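Local coordinates for protein putative TRAP PERIPLASMIC SOLUTE BINDING PROTEIN (Haemophilus influenzae, PDB 4PBQ) that binds L-gulonate and probably serves as the periplasmic receptor that delivers such sugar acids to a TRAP transporter, at residues Leu166-Pro169 and Phe174-Trp177; Asp176-Lys179 and Asn184-Ser187; Met188-Val193 and Gln205-Met210; Arg147-Asn152 and Asp159-Leu164. All coordinates share one frame; numbering follows the deposited sequence.

Contacts 1 and 2 share one beta-alpha-beta unit: helix 172-180 packs on strand 165-168 in contact 1 and on strand 184-187 in contact 2. Contact 1 is buried and reaches the ligand, whereas contact 2 is partly buried, lies farther from the sugar acid and is purely apolar. Contacts 3 and 4 are both buried and both reach the central sheet, where strands 204-208 and 136-151 are neighbours. Across their segments contacts 2, 3 and 4 all pack sparsely, and contact 1 buries about twice as much. Arg167, Asn207 and Arg147, from contacts 1, 3 and 4, meet at the ligand's carboxylate end, while the apolar packing of contacts 1 and 2 lies on the helix side of strands 165-168 and 184-187.

Contact 1 (Leu166-Pro169 and Phe174-Trp177). With 2UF (L-gulonate), chain D.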
loop_
_atom_site.group_PDB
_atom_site.type_symbol
_atom_site.label_atom_id
_atom_site.label_comp_id
_atom_site.label_asym_id
_atom_site.label_seq_id
_atom_site.Cartn_x
_atom_site.Cartn_y
_atom_site.Cartn_z
ATOM N N LEU A 166 -15.725 -8.878 -6.285
ATOM C CA LEU A 166 -14.349 -8.696 -5.833
ATOM C C LEU A 166 -14.338 -8.031 -4.481
ATOM O O LEU A 166 -14.980 -6.993 -4.293
ATOM C CB LEU A 166 -13.600 -7.828 -6.836
ATOM C CG LEU A 166 -12.152 -8.161 -7.159
ATOM C CD1 LEU A 166 -12.040 -9.568 -7.770
ATOM C CD2 LEU A 166 -11.551 -7.120 -8.102
ATOM N N ARG A 167 -13.616 -8.610 -3.524
ATOM C CA ARG A 167 -13.330 -7.866 -2.312
ATOM C C ARG A 167 -12.481 -6.660 -2.669
ATOM O O ARG A 167 -11.554 -6.766 -3.476
ATOM C CB ARG A 167 -12.589 -8.714 -1.289
ATOM C CG ARG A 167 -12.171 -7.969 -0.051
ATOM C CD ARG A 167 -10.772 -7.421 -0.143
ATOM N NE ARG A 167 -10.352 -6.733 1.067
ATOM C CZ ARG A 167 -9.179 -6.136 1.192
ATOM N NH1 ARG A 167 -8.308 -6.153 0.174
ATOM N NH2 ARG A 167 -8.870 -5.527 2.321
ATOM N N VAL A 168 -12.783 -5.526 -2.050
ATOM C CA VAL A 168 -11.904 -4.360 -2.106
ATOM C C VAL A 168 -11.559 -3.883 -0.684
ATOM O O VAL A 168 -12.228 -4.246 0.287
ATOM C CB VAL A 168 -12.511 -3.191 -2.934
ATOM C CG1 VAL A 168 -12.686 -3.616 -4.398
ATOM C CG2 VAL A 168 -13.847 -2.743 -2.327
ATOM N N PRO A 169 -10.518 -3.070 -0.562
ATOM C CA PRO A 169 -10.158 -2.616 0.801
ATOM C C PRO A 169 -11.141 -1.610 1.396
ATOM O O PRO A 169 -12.147 -1.228 0.755
ATOM C CB PRO A 169 -8.791 -1.967 0.623
ATOM C CG PRO A 169 -8.554 -1.851 -0.849
ATOM C CD PRO A 169 -9.473 -2.798 -1.554
ATOM N N PHE A 174 -11.542 2.376 -3.977
ATOM C CA PHE A 174 -11.442 1.070 -4.577
ATOM C C PHE A 174 -12.829 0.524 -4.904
ATOM O O PHE A 174 -13.002 -0.206 -5.895
ATOM C CB PHE A 174 -10.700 0.115 -3.634
ATOM C CG PHE A 174 -9.227 0.372 -3.563
ATOM C CD1 PHE A 174 -8.706 1.432 -2.809
ATOM C CD2 PHE A 174 -8.355 -0.453 -4.247
ATOM C CE1 PHE A 174 -7.336 1.651 -2.746
ATOM C CE2 PHE A 174 -6.980 -0.241 -4.175
ATOM C CZ PHE A 174 -6.477 0.818 -3.445
ATOM N N VAL A 175 -13.812 0.890 -4.080
ATOM C CA VAL A 175 -15.196 0.593 -4.396
ATOM C C VAL A 175 -15.539 1.274 -5.724
ATOM O O VAL A 175 -16.114 0.654 -6.619
ATOM C CB VAL A 175 -16.179 1.035 -3.286
ATOM C CG1 VAL A 175 -17.597 0.671 -3.673
ATOM C CG2 VAL A 175 -15.830 0.390 -1.939
ATOM N N ASP A 176 -15.244 2.565 -5.838
ATOM C CA ASP A 176 -15.532 3.305 -7.077
ATOM C C ASP A 176 -14.768 2.770 -8.295
ATOM O O ASP A 176 -15.324 2.661 -9.400
ATOM C CB ASP A 176 -15.253 4.791 -6.870
ATOM C CG ASP A 176 -16.187 5.433 -5.860
ATOM O OD1 ASP A 176 -17.284 4.880 -5.564
ATOM O OD2 ASP A 176 -15.822 6.521 -5.384
ATOM N N TRP A 177 -13.496 2.433 -8.094
ATOM C CA TRP A 177 -12.693 1.828 -9.149
ATOM C C TRP A 177 -13.377 0.558 -9.666
ATOM O O TRP A 177 -13.552 0.362 -10.875
ATOM C CB TRP A 177 -11.265 1.525 -8.642
ATOM C CG TRP A 177 -10.552 0.570 -9.545
ATOM C CD1 TRP A 177 -9.900 0.873 -10.703
ATOM C CD2 TRP A 177 -10.457 -0.853 -9.391
ATOM N NE1 TRP A 177 -9.418 -0.265 -11.294
ATOM C CE2 TRP A 177 -9.742 -1.343 -10.503
ATOM C CE3 TRP A 177 -10.926 -1.760 -8.430
ATOM C CZ2 TRP A 177 -9.482 -2.700 -10.686
ATOM C CZ3 TRP A 177 -10.656 -3.118 -8.607
ATOM C CH2 TRP A 177 -9.930 -3.568 -9.720
HETATM O O6A 2UF D . -6.150 -4.492 2.685
HETATM C C6 2UF D . -5.652 -4.212 1.586
HETATM O O6B 2UF D . -5.963 -4.726 0.500
HETATM C C5 2UF D . -4.512 -3.173 1.587
HETATM O O5 2UF D . -3.659 -3.442 0.496
HETATM C C4 2UF D . -5.074 -1.739 1.468
HETATM O O4 2UF D . -5.841 -1.418 2.640
HETATM C C3 2UF D . -3.914 -0.737 1.279
HETATM O O3 2UF D . -2.850 -0.908 2.278
HETATM C C2 2UF D . -4.413 0.717 1.343
HETATM O O2 2UF D . -3.348 1.487 0.819
HETATM C C1 2UF D . -5.653 0.949 0.427
HETATM O O1 2UF D . -5.935 2.358 0.430
#
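In the first half of a beta-alpha-beta unit, strand 165-168 runs into Pro169 and helix 172-180 folds back over it, bringing Phe174 against the proline. The Pro169 side chain crosses that of Phe174 at about a right angle and sets CG over one face of the ring, 3.7 Å from the ring centroid and 16° off the normal, a CH-pi contact. Phe174 CG lies beside its own backbone N (chi1 -74°), which carries the ring out from the helix toward the pocket, where CE1 comes 3.5 Å from O1 of L-gulonate. Further along, the isopropyl groups of Val168 and Val175 cross, with CG2 of each 3.7 Å apart, while Val168 CB sits 3.8 Å from Phe174 CB. At the far end Leu166 CD2 approaches the edge of the Trp177 indole, 4.1 Å from CZ3. Arg167 turns away from the helix to the ligand carboxylate: NH1 reaches O6B at 2.8 Å and NH2 reaches O6A at 2.9 Å, both nearly straight. Its NE is held by the carbonyl of Met188, so the guanidinium is fixed on two sides. This two-pronged arginine-carboxylate pairing is the hallmark of ligand recognition in TRAP solute-binding proteins.

Contact 2 (Asp176-Lys179 and Asn184-Ser187)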
loop_
_atom_site.group_PDB
_atom_site.type_symbol
_atom_site.label_atom_id
_atom_site.label_comp_id
_atom_site.label_asym_id
_atom_site.label_seq_id
_atom_site.Cartn_x
_atom_site.Cartn_y
_atom_site.Cartn_z
ATOM N N ASP A 176 -15.244 2.565 -5.838
ATOM C CA ASP A 176 -15.532 3.305 -7.077
ATOM C C ASP A 176 -14.768 2.770 -8.295
ATOM O O ASP A 176 -15.324 2.661 -9.400
ATOM C CB ASP A 176 -15.253 4.791 -6.870
ATOM C CG ASP A 176 -16.187 5.433 -5.860
ATOM O OD1 ASP A 176 -17.284 4.880 -5.564
ATOM O OD2 ASP A 176 -15.822 6.521 -5.384
ATOM N N TRP A 177 -13.496 2.433 -8.094
ATOM C CA TRP A 177 -12.693 1.828 -9.149
ATOM C C TRP A 177 -13.377 0.558 -9.666
ATOM O O TRP A 177 -13.552 0.362 -10.875
ATOM C CB TRP A 177 -11.265 1.525 -8.642
ATOM C CG TRP A 177 -10.552 0.570 -9.545
ATOM C CD1 TRP A 177 -9.900 0.873 -10.703
ATOM C CD2 TRP A 177 -10.457 -0.853 -9.391
ATOM N NE1 TRP A 177 -9.418 -0.265 -11.294
ATOM C CE2 TRP A 177 -9.742 -1.343 -10.503
ATOM C CE3 TRP A 177 -10.926 -1.760 -8.430
ATOM C CZ2 TRP A 177 -9.482 -2.700 -10.686
ATOM C CZ3 TRP A 177 -10.656 -3.118 -8.607
ATOM C CH2 TRP A 177 -9.930 -3.568 -9.720
ATOM N N ALA A 178 -13.807 -0.298 -8.746
ATOM C CA ALA A 178 -14.407 -1.558 -9.136
ATOM C C ALA A 178 -15.691 -1.317 -9.918
ATOM O O ALA A 178 -15.913 -1.944 -10.935
ATOM C CB ALA A 178 -14.668 -2.437 -7.938
ATOM N N LYS A 179 -16.499 -0.376 -9.467
ATOM C CA LYS A 179 -17.740 -0.079 -10.189
ATOM C C LYS A 179 -17.471 0.491 -11.582
ATOM O O LYS A 179 -18.236 0.261 -12.529
ATOM C CB LYS A 179 -18.624 0.860 -9.360
ATOM C CG LYS A 179 -19.101 0.195 -8.039
ATOM C CD LYS A 179 -19.920 1.115 -7.177
ATOM C CE LYS A 179 -21.311 1.272 -7.774
ATOM N NZ LYS A 179 -22.277 1.699 -6.754
ATOM N N ASN A 184 -18.611 -5.958 -9.280
ATOM C CA ASN A 184 -19.388 -5.805 -8.035
ATOM C C ASN A 184 -18.451 -5.879 -6.819
ATOM O O ASN A 184 -18.023 -6.959 -6.462
ATOM C CB ASN A 184 -20.438 -6.914 -7.901
ATOM C CG ASN A 184 -21.402 -6.962 -9.089
ATOM O OD1 ASN A 184 -21.781 -5.925 -9.631
ATOM N ND2 ASN A 184 -21.799 -8.166 -9.493
ATOM N N PRO A 185 -18.131 -4.740 -6.205
ATOM C CA PRO A 185 -17.206 -4.733 -5.066
ATOM C C PRO A 185 -17.903 -5.062 -3.767
ATOM O O PRO A 185 -19.081 -4.788 -3.602
ATOM C CB PRO A 185 -16.732 -3.288 -5.036
ATOM C CG PRO A 185 -17.967 -2.521 -5.469
ATOM C CD PRO A 185 -18.578 -3.369 -6.539
ATOM N N GLN A 186 -17.155 -5.614 -2.826
ATOM C CA GLN A 186 -17.590 -5.695 -1.446
ATOM C C GLN A 186 -16.403 -5.317 -0.579
ATOM O O GLN A 186 -15.404 -6.030 -0.511
ATOM C CB GLN A 186 -18.107 -7.084 -1.032
ATOM C CG GLN A 186 -18.595 -7.017 0.462
ATOM C CD GLN A 186 -19.505 -8.171 0.928
ATOM O OE1 GLN A 186 -20.045 -8.936 0.126
ATOM N NE2 GLN A 186 -19.664 -8.290 2.242
ATOM N N SER A 187 -16.491 -4.170 0.055
ATOM C CA SER A 187 -15.399 -3.669 0.894
ATOM C C SER A 187 -15.361 -4.452 2.196
ATOM O O SER A 187 -16.369 -4.612 2.841
ATOM C CB SER A 187 -15.597 -2.168 1.176
ATOM O OG SER A 187 -14.619 -1.653 2.065
#
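Ala178 is the first residue of 176-179 to meet the strand: its methyl is directed at Pro185, with Ala178 CB 3.7 Å from Pro185 CB and 4.1 Å from Pro185 CG. So small a side chain lets the helix come close, and the CA atoms of Ala178 and Pro185 are only 5.9 Å apart. One residue on, Lys179 lays the start of its chain across the same proline at about a right angle, Lys179 CG standing 3.9 Å from Pro185 CD. That carbon lies beside the lysine's backbone N (chi1 -64°), and beyond CG the chain runs off from the proline, leaving NZ 6.2 Å from Pro185 CG. The aliphatic part of the lysine therefore packs at the border of the contact while its charged end stays clear of the apolar ring. No hydrogen bond joins the two segments. Pro185 also packs on Val168 and Val175, and Ser187 OG is hydrogen-bonded to the carbonyl of Pro169. Backbone bonds from Asn184 and Gln186 to Leu166 tie 184-187 alongside strand 165-168. Here a helix returns over the second of two adjacent parallel strands, the arrangement of a beta-alpha-beta crossover.

Contact 3 (Met188-Val193 and Gln205-Met210); sequences MPLSEV and QENPYM. With 2UF (L-gulonate), chain D.
Leu190 brings its CD1 methyl up to the amide of Asn207, 3.9 Å from ND2, and its CB lies 3.6 Å from O6A of L-gulonate. With CG anti to the backbone N (chi1 -179°), the leucine stretches out of its loop so that its end comes nearer to strand 204-208 than its first bond would suggest. Deeper in, Val193 and Gln205 cross at about a right angle, Val193 CG1 being 4.0 Å from Gln205 CG. The polar work is done by the Asn207 amide. ND2 gives one hydrogen bond to Gln205 OE1 at 2.9 Å, almost in the asparagine's own amide plane, and another to O6B of the ligand at 3.0 Å, more bent at 140°. On the other branch, OD1 accepts from the hydroxyl O5 of L-gulonate at 2.8 Å. Gln205 is itself steadied by Ser150, whose OG bonds to NE2, making the glutamine a second-shell prop for Asn207. With both branches of its amide engaged, Asn207 has its rotation set: N-H toward the carboxylate, carbonyl toward the adjacent hydroxyl. The pairing is consistent with a preference for acids that carry a hydroxyl on the carbon next to the carboxylate.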
loop_
_atom_site.group_PDB
_atom_site.type_symbol
_atom_site.label_atom_id
_atom_site.label_comp_id
_atom_site.label_asym_id
_atom_site.label_seq_id
_atom_site.Cartn_x
_atom_site.Cartn_y
_atom_site.Cartn_z
HETATM N N MSE A 188 -14.185 -4.949 2.585
HETATM C CA MSE A 188 -14.057 -5.651 3.856
HETATM C C MSE A 188 -12.592 -5.644 4.288
HETATM O O MSE A 188 -11.703 -5.481 3.456
HETATM C CB MSE A 188 -14.550 -7.094 3.744
HETATM C CG MSE A 188 -13.794 -7.935 2.799
HETATM SE SE MSE A 188 -14.572 -9.733 2.492
HETATM C CE MSE A 188 -16.057 -9.405 1.474
ATOM N N PRO A 189 -12.352 -5.842 5.579
ATOM C CA PRO A 189 -10.957 -5.964 6.028
ATOM C C PRO A 189 -10.236 -7.113 5.380
ATOM O O PRO A 189 -10.810 -8.153 5.042
ATOM C CB PRO A 189 -11.088 -6.282 7.517
ATOM C CG PRO A 189 -12.471 -5.959 7.900
ATOM C CD PRO A 189 -13.315 -6.027 6.671
ATOM N N LEU A 190 -8.924 -6.965 5.288
ATOM C CA LEU A 190 -8.108 -7.957 4.647
ATOM C C LEU A 190 -8.236 -9.304 5.338
ATOM O O LEU A 190 -8.168 -10.344 4.688
ATOM C CB LEU A 190 -6.652 -7.471 4.692
ATOM C CG LEU A 190 -5.587 -8.345 4.049
ATOM C CD1 LEU A 190 -5.807 -8.508 2.587
ATOM C CD2 LEU A 190 -4.226 -7.744 4.339
ATOM N N SER A 191 -8.382 -9.273 6.656
ATOM C CA SER A 191 -8.487 -10.498 7.448
ATOM C C SER A 191 -9.724 -11.342 7.108
ATOM O O SER A 191 -9.832 -12.480 7.553
ATOM C CB SER A 191 -8.581 -10.121 8.906
ATOM O OG SER A 191 -9.761 -9.335 9.098
ATOM N N GLU A 192 -10.655 -10.779 6.343
ATOM C CA GLU A 192 -11.908 -11.469 5.987
ATOM C C GLU A 192 -11.932 -12.091 4.590
ATOM O O GLU A 192 -12.882 -12.790 4.220
ATOM C CB GLU A 192 -13.108 -10.523 6.179
ATOM C CG GLU A 192 -13.367 -10.246 7.655
ATOM C CD GLU A 192 -14.457 -9.238 7.926
ATOM O OE1 GLU A 192 -15.214 -8.892 6.994
ATOM O OE2 GLU A 192 -14.550 -8.793 9.099
ATOM N N VAL A 193 -10.863 -11.886 3.829
ATOM C CA VAL A 193 -10.851 -12.350 2.459
ATOM C C VAL A 193 -10.916 -13.878 2.315
ATOM O O VAL A 193 -11.696 -14.395 1.516
ATOM C CB VAL A 193 -9.634 -11.813 1.717
ATOM C CG1 VAL A 193 -9.535 -12.456 0.322
ATOM C CG2 VAL A 193 -9.737 -10.312 1.599
ATOM N N GLN A 205 -10.008 -10.926 -5.274
ATOM C CA GLN A 205 -9.577 -9.726 -4.578
ATOM C C GLN A 205 -8.478 -9.078 -5.418
ATOM O O GLN A 205 -8.182 -9.553 -6.517
ATOM C CB GLN A 205 -9.089 -10.044 -3.133
ATOM C CG GLN A 205 -7.874 -10.958 -3.033
ATOM C CD GLN A 205 -6.547 -10.223 -3.131
ATOM O OE1 GLN A 205 -6.263 -9.331 -2.337
ATOM N NE2 GLN A 205 -5.756 -10.557 -4.147
ATOM N N GLU A 206 -7.878 -7.999 -4.925
ATOM C CA GLU A 206 -6.777 -7.357 -5.649
ATOM C C GLU A 206 -5.751 -6.799 -4.667
ATOM O O GLU A 206 -6.106 -6.257 -3.630
ATOM C CB GLU A 206 -7.288 -6.318 -6.657
ATOM C CG GLU A 206 -8.309 -5.327 -6.137
ATOM C CD GLU A 206 -7.685 -4.222 -5.308
ATOM O OE1 GLU A 206 -6.851 -3.462 -5.861
ATOM O OE2 GLU A 206 -8.025 -4.125 -4.097
ATOM N N ASN A 207 -4.478 -6.954 -5.008
ATOM C CA ASN A 207 -3.379 -6.617 -4.112
ATOM C C ASN A 207 -2.094 -6.857 -4.884
ATOM O O ASN A 207 -2.118 -7.462 -5.959
ATOM C CB ASN A 207 -3.438 -7.475 -2.822
ATOM C CG ASN A 207 -3.904 -6.675 -1.589
ATOM O OD1 ASN A 207 -3.321 -5.655 -1.228
ATOM N ND2 ASN A 207 -4.952 -7.152 -0.949
ATOM N N PRO A 208 -0.968 -6.377 -4.360
ATOM C CA PRO A 208 0.298 -6.627 -5.051
ATOM C C PRO A 208 0.663 -8.105 -5.065
ATOM O O PRO A 208 0.215 -8.869 -4.194
ATOM C CB PRO A 208 1.315 -5.788 -4.250
ATOM C CG PRO A 208 0.478 -4.747 -3.548
ATOM C CD PRO A 208 -0.817 -5.447 -3.236
ATOM N N TYR A 209 1.505 -8.493 -6.024
ATOM C CA TYR A 209 2.003 -9.871 -6.116
ATOM C C TYR A 209 2.535 -10.401 -4.781
ATOM O O TYR A 209 2.236 -11.533 -4.412
ATOM C CB TYR A 209 3.113 -9.992 -7.176
ATOM C CG TYR A 209 2.616 -10.234 -8.577
ATOM C CD1 TYR A 209 2.021 -11.431 -8.933
ATOM C CD2 TYR A 209 2.778 -9.271 -9.555
ATOM C CE1 TYR A 209 1.588 -11.658 -10.246
ATOM C CE2 TYR A 209 2.329 -9.477 -10.834
ATOM C CZ TYR A 209 1.750 -10.672 -11.180
ATOM O OH TYR A 209 1.325 -10.847 -12.490
HETATM N N MSE A 210 3.353 -9.614 -4.072
HETATM C CA MSE A 210 3.983 -10.155 -2.878
HETATM C C MSE A 210 2.968 -10.483 -1.809
HETATM O O MSE A 210 3.086 -11.525 -1.164
HETATM C CB MSE A 210 5.085 -9.250 -2.320
HETATM C CG MSE A 210 6.236 -9.088 -3.292
HETATM SE SE MSE A 210 7.746 -8.125 -2.528
HETATM C CE MSE A 210 7.023 -6.336 -2.589
HETATM O O6A 2UF D . -6.150 -4.492 2.685
HETATM C C6 2UF D . -5.652 -4.212 1.586
HETATM O O6B 2UF D . -5.963 -4.726 0.500
HETATM C C5 2UF D . -4.512 -3.173 1.587
HETATM O O5 2UF D . -3.659 -3.442 0.496
HETATM C C4 2UF D . -5.074 -1.739 1.468
HETATM O O4 2UF D . -5.841 -1.418 2.640
HETATM C C3 2UF D . -3.914 -0.737 1.279
HETATM O O3 2UF D . -2.850 -0.908 2.278
HETATM C C2 2UF D . -4.413 0.717 1.343
HETATM O O2 2UF D . -3.348 1.487 0.819
HETATM C C1 2UF D . -5.653 0.949 0.427
HETATM O O1 2UF D . -5.935 2.358 0.430
#

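Contact 4 (Arg147-Asn152 and Asp159-Leu164); sequences RVISSN and DDFKGL. With 2UF (L-gulonate), chain D.
Ile149 and Phe161 make the apolar touch between strand 136-151 and the loop that follows it: Ile149 CD1 lies 4.0 Å from Phe161 CE1, approaching the ring obliquely. Next to them Leu164 CD1 rests 4.0 Å from Ser151 OG, a hydroxyl bonded to the carbonyl of Lys153. The loop presents both of its hydrophobic side chains through a type II beta turn from Phe161 to Leu164, closed by Leu164 N to Phe161 O at 2.9 Å, with Gly163 at positive phi (91°). Beyond the ring lies Phe294, and Ile149 also packs on Trp177. At the pocket end of the same strand, Arg147 reaches L-gulonate instead of the loop. Its NH1 bonds to O5 at 2.9 Å and NH2 to O6B at 3.0 Å, with a further weak bond from NH2 to O5. Bends at chi3 (79°) and chi4 (90°) together bring the edge of the guanidinium to the ligand. Behind it Glu206 OE1 forms a salt bridge with NE and Ser232 takes NH1, so the group is gripped from the second shell as well. The likely consequence is that the arginine's charge is shared between the buried glutamate and the ligand carboxylate, while O5 serves as an acceptor here.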
loop_
_atom_site.group_PDB
_atom_site.type_symbol
_atom_site.label_atom_id
_atom_site.label_comp_id
_atom_site.label_asym_id
_atom_site.label_seq_id
_atom_site.Cartn_x
_atom_site.Cartn_y
_atom_site.Cartn_z
ATOM N N ARG A 147 -0.993 -3.223 -7.902
ATOM C CA ARG A 147 -1.990 -4.210 -7.557
ATOM C C ARG A 147 -2.454 -5.018 -8.778
ATOM O O ARG A 147 -2.635 -4.478 -9.870
ATOM C CB ARG A 147 -3.186 -3.515 -6.886
ATOM C CG ARG A 147 -2.781 -2.745 -5.633
ATOM C CD ARG A 147 -3.888 -1.979 -5.045
ATOM N NE ARG A 147 -4.834 -2.749 -4.238
ATOM C CZ ARG A 147 -4.720 -2.958 -2.935
ATOM N NH1 ARG A 147 -3.691 -2.449 -2.264
ATOM N NH2 ARG A 147 -5.645 -3.637 -2.300
ATOM N N VAL A 148 -2.621 -6.315 -8.560
ATOM C CA VAL A 148 -3.112 -7.242 -9.582
ATOM C C VAL A 148 -4.389 -7.912 -9.060
ATOM O O VAL A 148 -4.664 -7.903 -7.858
ATOM C CB VAL A 148 -2.045 -8.272 -10.019
ATOM C CG1 VAL A 148 -0.830 -7.556 -10.544
ATOM C CG2 VAL A 148 -1.661 -9.213 -8.881
ATOM N N ILE A 149 -5.190 -8.450 -9.969
ATOM C CA ILE A 149 -6.441 -9.110 -9.588
ATOM C C ILE A 149 -6.276 -10.619 -9.492
ATOM O O ILE A 149 -5.832 -11.265 -10.433
ATOM C CB ILE A 149 -7.543 -8.806 -10.626
ATOM C CG1 ILE A 149 -7.791 -7.295 -10.696
ATOM C CG2 ILE A 149 -8.826 -9.549 -10.263
ATOM C CD1 ILE A 149 -8.683 -6.873 -11.870
ATOM N N SER A 150 -6.588 -11.182 -8.334
ATOM C CA SER A 150 -6.647 -12.616 -8.197
ATOM C C SER A 150 -8.115 -13.046 -8.282
ATOM O O SER A 150 -9.002 -12.313 -7.871
ATOM C CB SER A 150 -6.008 -13.087 -6.900
ATOM O OG SER A 150 -6.716 -12.692 -5.753
ATOM N N SER A 151 -8.364 -14.234 -8.804
ATOM C CA SER A 151 -9.717 -14.588 -9.174
ATOM C C SER A 151 -9.893 -16.078 -9.391
ATOM O O SER A 151 -9.022 -16.737 -9.959
ATOM C CB SER A 151 -10.076 -13.853 -10.473
ATOM O OG SER A 151 -11.382 -14.191 -10.859
ATOM N N ASN A 152 -11.056 -16.601 -9.006
ATOM C CA ASN A 152 -11.439 -17.967 -9.338
ATOM C C ASN A 152 -11.841 -18.072 -10.801
ATOM O O ASN A 152 -11.915 -19.161 -11.342
ATOM C CB ASN A 152 -12.631 -18.426 -8.515
ATOM C CG ASN A 152 -12.327 -18.528 -7.037
ATOM O OD1 ASN A 152 -11.201 -18.808 -6.643
ATOM N ND2 ASN A 152 -13.337 -18.313 -6.216
ATOM N N ASP A 159 -15.306 -7.370 -20.849
ATOM C CA ASP A 159 -16.621 -7.956 -20.613
ATOM C C ASP A 159 -16.602 -9.053 -19.537
ATOM O O ASP A 159 -17.645 -9.371 -18.968
ATOM C CB ASP A 159 -17.249 -8.479 -21.914
ATOM C CG ASP A 159 -17.701 -7.355 -22.834
ATOM O OD1 ASP A 159 -17.990 -6.251 -22.332
ATOM O OD2 ASP A 159 -17.761 -7.572 -24.058
ATOM N N ASP A 160 -15.428 -9.605 -19.234
ATOM C CA ASP A 160 -15.357 -10.684 -18.259
ATOM C C ASP A 160 -15.590 -10.172 -16.836
ATOM O O ASP A 160 -15.914 -10.945 -15.954
ATOM C CB ASP A 160 -14.006 -11.409 -18.327
ATOM C CG ASP A 160 -13.812 -12.198 -19.621
ATOM O OD1 ASP A 160 -14.804 -12.491 -20.315
ATOM O OD2 ASP A 160 -12.645 -12.543 -19.927
ATOM N N PHE A 161 -15.432 -8.871 -16.612
ATOM C CA PHE A 161 -15.709 -8.285 -15.298
ATOM C C PHE A 161 -17.185 -8.370 -14.890
ATOM O O PHE A 161 -17.498 -8.342 -13.682
ATOM C CB PHE A 161 -15.315 -6.815 -15.303
ATOM C CG PHE A 161 -13.835 -6.572 -15.284
ATOM C CD1 PHE A 161 -12.970 -7.412 -14.590
ATOM C CD2 PHE A 161 -13.302 -5.490 -15.960
ATOM C CE1 PHE A 161 -11.613 -7.162 -14.577
ATOM C CE2 PHE A 161 -11.934 -5.239 -15.925
ATOM C CZ PHE A 161 -11.108 -6.061 -15.246
ATOM N N LYS A 162 -18.095 -8.419 -15.865
ATOM C CA LYS A 162 -19.526 -8.431 -15.549
ATOM C C LYS A 162 -19.887 -9.666 -14.712
ATOM O O LYS A 162 -19.570 -10.792 -15.078
ATOM C CB LYS A 162 -20.359 -8.369 -16.837
ATOM C CG LYS A 162 -21.853 -8.362 -16.602
ATOM C CD LYS A 162 -22.627 -8.234 -17.913
ATOM C CE LYS A 162 -22.673 -6.788 -18.393
ATOM N NZ LYS A 162 -23.578 -5.922 -17.556
ATOM N N GLY A 163 -20.514 -9.448 -13.563
ATOM C CA GLY A 163 -20.849 -10.551 -12.682
ATOM C C GLY A 163 -19.745 -10.849 -11.661
ATOM O O GLY A 163 -19.971 -11.587 -10.710
ATOM N N LEU A 164 -18.557 -10.296 -11.870
ATOM C CA LEU A 164 -17.429 -10.563 -10.974
ATOM C C LEU A 164 -17.652 -9.913 -9.612
ATOM O O LEU A 164 -17.991 -8.735 -9.549
ATOM C CB LEU A 164 -16.130 -10.038 -11.577
ATOM C CG LEU A 164 -14.878 -10.404 -10.776
ATOM C CD1 LEU A 164 -14.618 -11.913 -10.791
ATOM C CD2 LEU A 164 -13.687 -9.627 -11.319
HETATM O O6A 2UF D . -6.150 -4.492 2.685
HETATM C C6 2UF D . -5.652 -4.212 1.586
HETATM O O6B 2UF D . -5.963 -4.726 0.500
HETATM C C5 2UF D . -4.512 -3.173 1.587
HETATM O O5 2UF D . -3.659 -3.442 0.496
HETATM C C4 2UF D . -5.074 -1.739 1.468
HETATM O O4 2UF D . -5.841 -1.418 2.640
HETATM C C3 2UF D . -3.914 -0.737 1.279
HETATM O O3 2UF D . -2.850 -0.908 2.278
HETATM C C2 2UF D . -4.413 0.717 1.343
HETATM O O2 2UF D . -3.348 1.487 0.819
HETATM C C1 2UF D . -5.653 0.949 0.427
HETATM O O1 2UF D . -5.935 2.358 0.430
#